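Local coordinates for Lmo2241 protein (Listeria monocytogenes, PDB 4HAM) that probably binds DNA through a winged helix-turn-helix domain of the GntR family and so regulates transcription, at residues E25-Q33 with D125-E133. Numbering follows the deposited sequence.
Sequences EQVVKGVLQ and DIIGGDVVE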
ATOM      1  N   GLU A  25      -3.189  10.905  10.938  1.00 18.68           N
ATOM      2  CA  GLU A  25      -4.327  11.578  10.297  1.00 18.76           C
ATOM      3  C   GLU A  25      -4.825  12.755  11.134  1.00 17.26           C
ATOM      4  O   GLU A  25      -5.195  13.800  10.603  1.00 20.50           O
ATOM      5  CB  GLU A  25      -5.480  10.582  10.062  1.00 18.52           C
ATOM      6  CG  GLU A  25      -6.563  11.117   9.118  1.00 22.08           C
ATOM      7  CD  GLU A  25      -7.773  10.195   9.030  1.00 25.34           C
ATOM      8  OE1 GLU A  25      -7.721   9.073   9.585  1.00 28.67           O
ATOM      9  OE2 GLU A  25      -8.766  10.589   8.393  1.00 26.96           O
ATOM     10  N   GLN A  26      -4.841  12.585  12.447  1.00 16.26           N
ATOM     11  CA  GLN A  26      -5.255  13.683  13.326  1.00 19.50           C
ATOM     12  C   GLN A  26      -4.278  14.852  13.286  1.00 20.84           C
ATOM     13  O   GLN A  26      -4.682  16.009  13.413  1.00 18.04           O
ATOM     14  CB  GLN A  26      -5.439  13.196  14.753  1.00 20.30           C
ATOM     15  CG  GLN A  26      -6.696  12.381  14.933  1.00 23.83           C
ATOM     16  CD  GLN A  26      -6.882  11.933  16.347  1.00 26.25           C
ATOM     17  OE1 GLN A  26      -6.159  12.365  17.248  1.00 26.57           O
ATOM     18  NE2 GLN A  26      -7.846  11.053  16.559  1.00 29.57           N
ATOM     19  N   VAL A  27      -2.994  14.554  13.111  1.00 20.26           N
ATOM     20  CA  VAL A  27      -2.020  15.611  12.897  1.00 16.45           C
ATOM     21  C   VAL A  27      -2.313  16.306  11.576  1.00 20.88           C
ATOM     22  O   VAL A  27      -2.352  17.537  11.520  1.00 18.23           O
ATOM     23  CB  VAL A  27      -0.558  15.092  12.922  1.00 21.25           C
ATOM     24  CG1 VAL A  27       0.405  16.187  12.495  1.00 24.58           C
ATOM     25  CG2 VAL A  27      -0.206  14.568  14.299  1.00 21.63           C
ATOM     26  N   VAL A  28      -2.547  15.529  10.520  1.00 21.80           N
ATOM     27  CA  VAL A  28      -2.890  16.121   9.226  1.00 25.26           C
ATOM     28  C   VAL A  28      -4.115  17.036   9.312  1.00 22.50           C
ATOM     29  O   VAL A  28      -4.129  18.115   8.727  1.00 23.50           O
ATOM     30  CB  VAL A  28      -3.107  15.046   8.140  1.00 26.36           C
ATOM     31  CG1 VAL A  28      -3.753  15.655   6.900  1.00 24.94           C
ATOM     32  CG2 VAL A  28      -1.774  14.376   7.795  1.00 21.37           C
ATOM     33  N   LYS A  29      -5.131  16.607  10.058  1.00 19.57           N
ATOM     34  CA  LYS A  29      -6.348  17.392  10.245  1.00 23.47           C
ATOM     35  C   LYS A  29      -6.158  18.655  11.066  1.00 25.73           C
ATOM     36  O   LYS A  29      -7.014  19.536  11.047  1.00 27.20           O
ATOM     37  CB  LYS A  29      -7.426  16.567  10.953  1.00 20.37           C
ATOM     38  CG  LYS A  29      -8.017  15.442  10.125  1.00 20.72           C
ATOM     39  CD  LYS A  29      -9.069  14.693  10.932  1.00 20.91           C
ATOM     40  CE  LYS A  29      -9.272  13.273  10.401  1.00 22.00           C
ATOM     41  NZ  LYS A  29      -9.577  13.263   8.944  1.00 21.32           N
ATOM     42  N   GLY A  30      -5.068  18.728  11.823  1.00 22.72           N
ATOM     43  CA  GLY A  30      -4.891  19.845  12.743  1.00 21.25           C
ATOM     44  C   GLY A  30      -5.597  19.628  14.073  1.00 20.13           C
ATOM     45  O   GLY A  30      -5.609  20.509  14.934  1.00 24.25           O
ATOM     46  N   VAL A  31      -6.173  18.443  14.257  1.00 19.86           N
ATOM     47  CA  VAL A  31      -6.797  18.103  15.525  1.00 19.62           C
ATOM     48  C   VAL A  31      -5.703  17.962  16.564  1.00 24.63           C
ATOM     49  O   VAL A  31      -5.886  18.341  17.724  1.00 23.70           O
ATOM     50  CB  VAL A  31      -7.622  16.802  15.435  1.00 21.20           C
ATOM     51  CG1 VAL A  31      -7.933  16.256  16.821  1.00 22.68           C
ATOM     52  CG2 VAL A  31      -8.901  17.054  14.639  1.00 22.61           C
ATOM     53  N   LEU A  32      -4.570  17.408  16.134  1.00 21.30           N
ATOM     54  CA  LEU A  32      -3.341  17.410  16.933  1.00 22.90           C
ATOM     55  C   LEU A  32      -2.356  18.412  16.322  1.00 25.00           C
ATOM     56  O   LEU A  32      -2.135  18.425  15.109  1.00 27.57           O
ATOM     57  CB  LEU A  32      -2.732  16.008  16.988  1.00 22.37           C
ATOM     58  CG  LEU A  32      -3.491  14.980  17.831  1.00 25.45           C
ATOM     59  CD1 LEU A  32      -2.958  13.550  17.591  1.00 21.38           C
ATOM     60  CD2 LEU A  32      -3.378  15.359  19.300  1.00 28.33           C
ATOM     61  N   GLN A  33      -1.778  19.263  17.163  1.00 20.84           N
ATOM     62  CA  GLN A  33      -0.884  20.318  16.694  1.00 23.81           C
ATOM     63  C   GLN A  33       0.528  20.056  17.200  1.00 22.79           C
ATOM     64  O   GLN A  33       0.697  19.400  18.214  1.00 21.59           O
ATOM     65  CB  GLN A  33      -1.347  21.666  17.243  1.00 32.35           C
ATOM     66  CG  GLN A  33      -2.723  22.105  16.768  1.00 48.77           C
ATOM     67  CD  GLN A  33      -3.140  23.429  17.375  1.00 60.44           C
ATOM     68  OE1 GLN A  33      -3.314  23.543  18.595  1.00 65.42           O
ATOM     69  NE2 GLN A  33      -3.290  24.445  16.530  1.00 64.75           N
ATOM     70  N   ASP A 125     -11.285  13.164   2.834  0.55 24.41           N
ATOM     71  CA  ASP A 125     -11.641  12.514   4.091  0.55 26.91           C
ATOM     72  C   ASP A 125     -10.496  12.640   5.104  0.55 26.01           C
ATOM     73  O   ASP A 125     -10.721  12.770   6.304  0.55 24.86           O
ATOM     74  CB  ASP A 125     -11.984  11.046   3.853  0.55 28.62           C
ATOM     75  CG  ASP A 125     -12.373  10.322   5.127  0.55 30.86           C
ATOM     76  OD1 ASP A 125     -13.504  10.516   5.613  0.55 30.19           O
ATOM     77  OD2 ASP A 125     -11.545   9.544   5.637  0.55 32.16           O
ATOM     78  N   ILE A 126      -9.269  12.608   4.603  1.00 21.04           N
ATOM     79  CA  ILE A 126      -8.093  12.749   5.449  1.00 28.29           C
ATOM     80  C   ILE A 126      -7.958  14.176   5.974  1.00 24.93           C
ATOM     81  O   ILE A 126      -7.773  14.385   7.173  1.00 23.32           O
ATOM     82  CB  ILE A 126      -6.837  12.302   4.673  1.00 28.28           C
ATOM     83  CG1 ILE A 126      -6.828  10.780   4.579  1.00 27.47           C
ATOM     84  CG2 ILE A 126      -5.554  12.824   5.331  1.00 32.43           C
ATOM     85  CD1 ILE A 126      -5.987  10.228   3.437  1.00 27.37           C
ATOM     86  N   ILE A 127      -8.095  15.153   5.083  1.00 23.77           N
ATOM     87  CA  ILE A 127      -8.000  16.564   5.461  1.00 23.33           C
ATOM     88  C   ILE A 127      -9.116  16.974   6.409  1.00 26.80           C
ATOM     89  O   ILE A 127      -8.932  17.811   7.295  1.00 24.18           O
ATOM     90  CB  ILE A 127      -7.957  17.469   4.210  1.00 27.80           C
ATOM     91  CG1 ILE A 127      -6.676  17.182   3.428  1.00 33.54           C
ATOM     92  CG2 ILE A 127      -8.045  18.932   4.587  1.00 37.10           C
ATOM     93  CD1 ILE A 127      -6.670  17.741   2.010  1.00 39.85           C
ATOM     94  N   GLY A 128     -10.283  16.363   6.245  1.00 25.24           N
ATOM     95  CA  GLY A 128     -11.363  16.573   7.186  1.00 24.24           C
ATOM     96  C   GLY A 128     -11.998  17.953   7.123  1.00 25.22           C
ATOM     97  O   GLY A 128     -12.040  18.591   6.078  1.00 25.31           O
ATOM     98  N   GLY A 129     -12.494  18.415   8.261  1.00 28.89           N
ATOM     99  CA  GLY A 129     -13.086  19.734   8.346  1.00 34.09           C
ATOM    100  C   GLY A 129     -12.073  20.780   8.770  1.00 30.56           C
ATOM    101  O   GLY A 129     -11.033  20.950   8.139  1.00 30.23           O
ATOM    102  N   ASP A 130     -12.374  21.485   9.851  1.00 32.81           N
ATOM    103  CA  ASP A 130     -11.501  22.557  10.313  1.00 35.00           C
ATOM    104  C   ASP A 130     -11.586  22.690  11.828  1.00 38.58           C
ATOM    105  O   ASP A 130     -12.667  22.658  12.395  1.00 37.81           O
ATOM    106  CB  ASP A 130     -11.895  23.878   9.640  1.00 36.99           C
ATOM    107  CG  ASP A 130     -11.059  25.056  10.110  1.00 41.10           C
ATOM    108  OD1 ASP A 130      -9.811  24.970  10.066  1.00 47.15           O
ATOM    109  OD2 ASP A 130     -11.650  26.084  10.513  1.00 40.90           O
ATOM    110  N   VAL A 131     -10.432  22.834  12.472  1.00 48.63           N
ATOM    111  CA  VAL A 131     -10.369  23.023  13.917  1.00 53.33           C
ATOM    112  C   VAL A 131      -9.673  24.334  14.263  1.00 53.59           C
ATOM    113  O   VAL A 131      -8.589  24.611  13.762  1.00 53.46           O
ATOM    114  CB  VAL A 131      -9.618  21.872  14.595  1.00 53.01           C
ATOM    115  CG1 VAL A 131      -9.318  22.219  16.038  1.00 59.04           C
ATOM    116  CG2 VAL A 131     -10.433  20.604  14.505  1.00 46.31           C
ATOM    117  N   VAL A 132     -10.310  25.148  15.103  1.00 47.98           N
ATOM    118  CA  VAL A 132      -9.728  26.414  15.532  1.00 55.52           C
ATOM    119  C   VAL A 132      -9.827  26.563  17.041  1.00 63.62           C
ATOM    120  O   VAL A 132     -10.445  25.742  17.719  1.00 59.17           O
ATOM    121  CB  VAL A 132     -10.446  27.627  14.901  1.00 61.44           C
ATOM    122  CG1 VAL A 132      -9.457  28.757  14.602  1.00 61.93           C
ATOM    123  CG2 VAL A 132     -11.153  27.220  13.643  1.00 66.30           C
ATOM    124  N   GLU A 133      -9.211  27.625  17.553  1.00 72.63           N
ATOM    125  CA  GLU A 133      -9.303  27.992  18.957  1.00 79.43           C
ATOM    126  C   GLU A 133      -9.423  29.508  19.091  1.00 82.92           C
ATOM    127  O   GLU A 133      -8.533  30.249  18.677  1.00 83.02           O
ATOM    128  CB  GLU A 133      -8.086  27.471  19.721  1.00 84.77           C
ATOM    129  CG  GLU A 133      -8.261  26.050  20.228  1.00 88.07           C
ATOM    130  CD  GLU A 133      -7.172  25.108  19.763  1.00 88.08           C
ATOM    131  OE1 GLU A 133      -6.017  25.559  19.613  1.00 90.47           O
ATOM    132  OE2 GLU A 133      -7.476  23.914  19.551  1.00 86.13           O
TER
HETATM  133  O   HOH W   1      -9.643  19.394  10.332  1.00 47.31           O
HETATM  134  O   HOH W   2      -7.609  22.669  10.953  1.00 48.76           O
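K29 reaches from the last turn of helix 15-29, the first helix of the winged helix-turn-helix domain, to the carbonyl of I126 at the C-terminal end of helix 112-127, the last helix of the chain. Its chain runs straight from CB until chi4 (-54°) bends the ammonium group onto the carbonyl oxygens ending the other helix. NZ donates to I126 O at 2.8 Å, coming from above the carbonyl plane with a C=O...N angle of 117°. D125 O is almost as near NZ, but the angle is too poor for a hydrogen bond. NZ also forms a salt bridge with E25 OE2, one turn back in its own helix, at 2.8 Å, approaching 40° out of the carboxylate plane. This puts the ammonium group beside the C-terminal carbonyls, where it would be expected to suit the negative end of the helix dipole, and it may also ease the approach of E25 to the D125 carboxylate, which in the conformer given pairs with K99 of the second subunit. Beside this polar grip, V28 CG1 meets I126 CG2 at 3.7 Å; each of these methyls lies anti to its own main-chain nitrogen. L103 and V106 of the second subunit pack on this patch, linking it to the dimer interface. Both helices end at glycines with positive phi, G30 in a Schellman motif, and the tail beyond G128 then runs alongside the 30-33 turn. There V31 CG2 touches V131 CG2 at 3.9 Å, while one water receives a bond from V131 N and donates to K29 O, both at 3.2 Å.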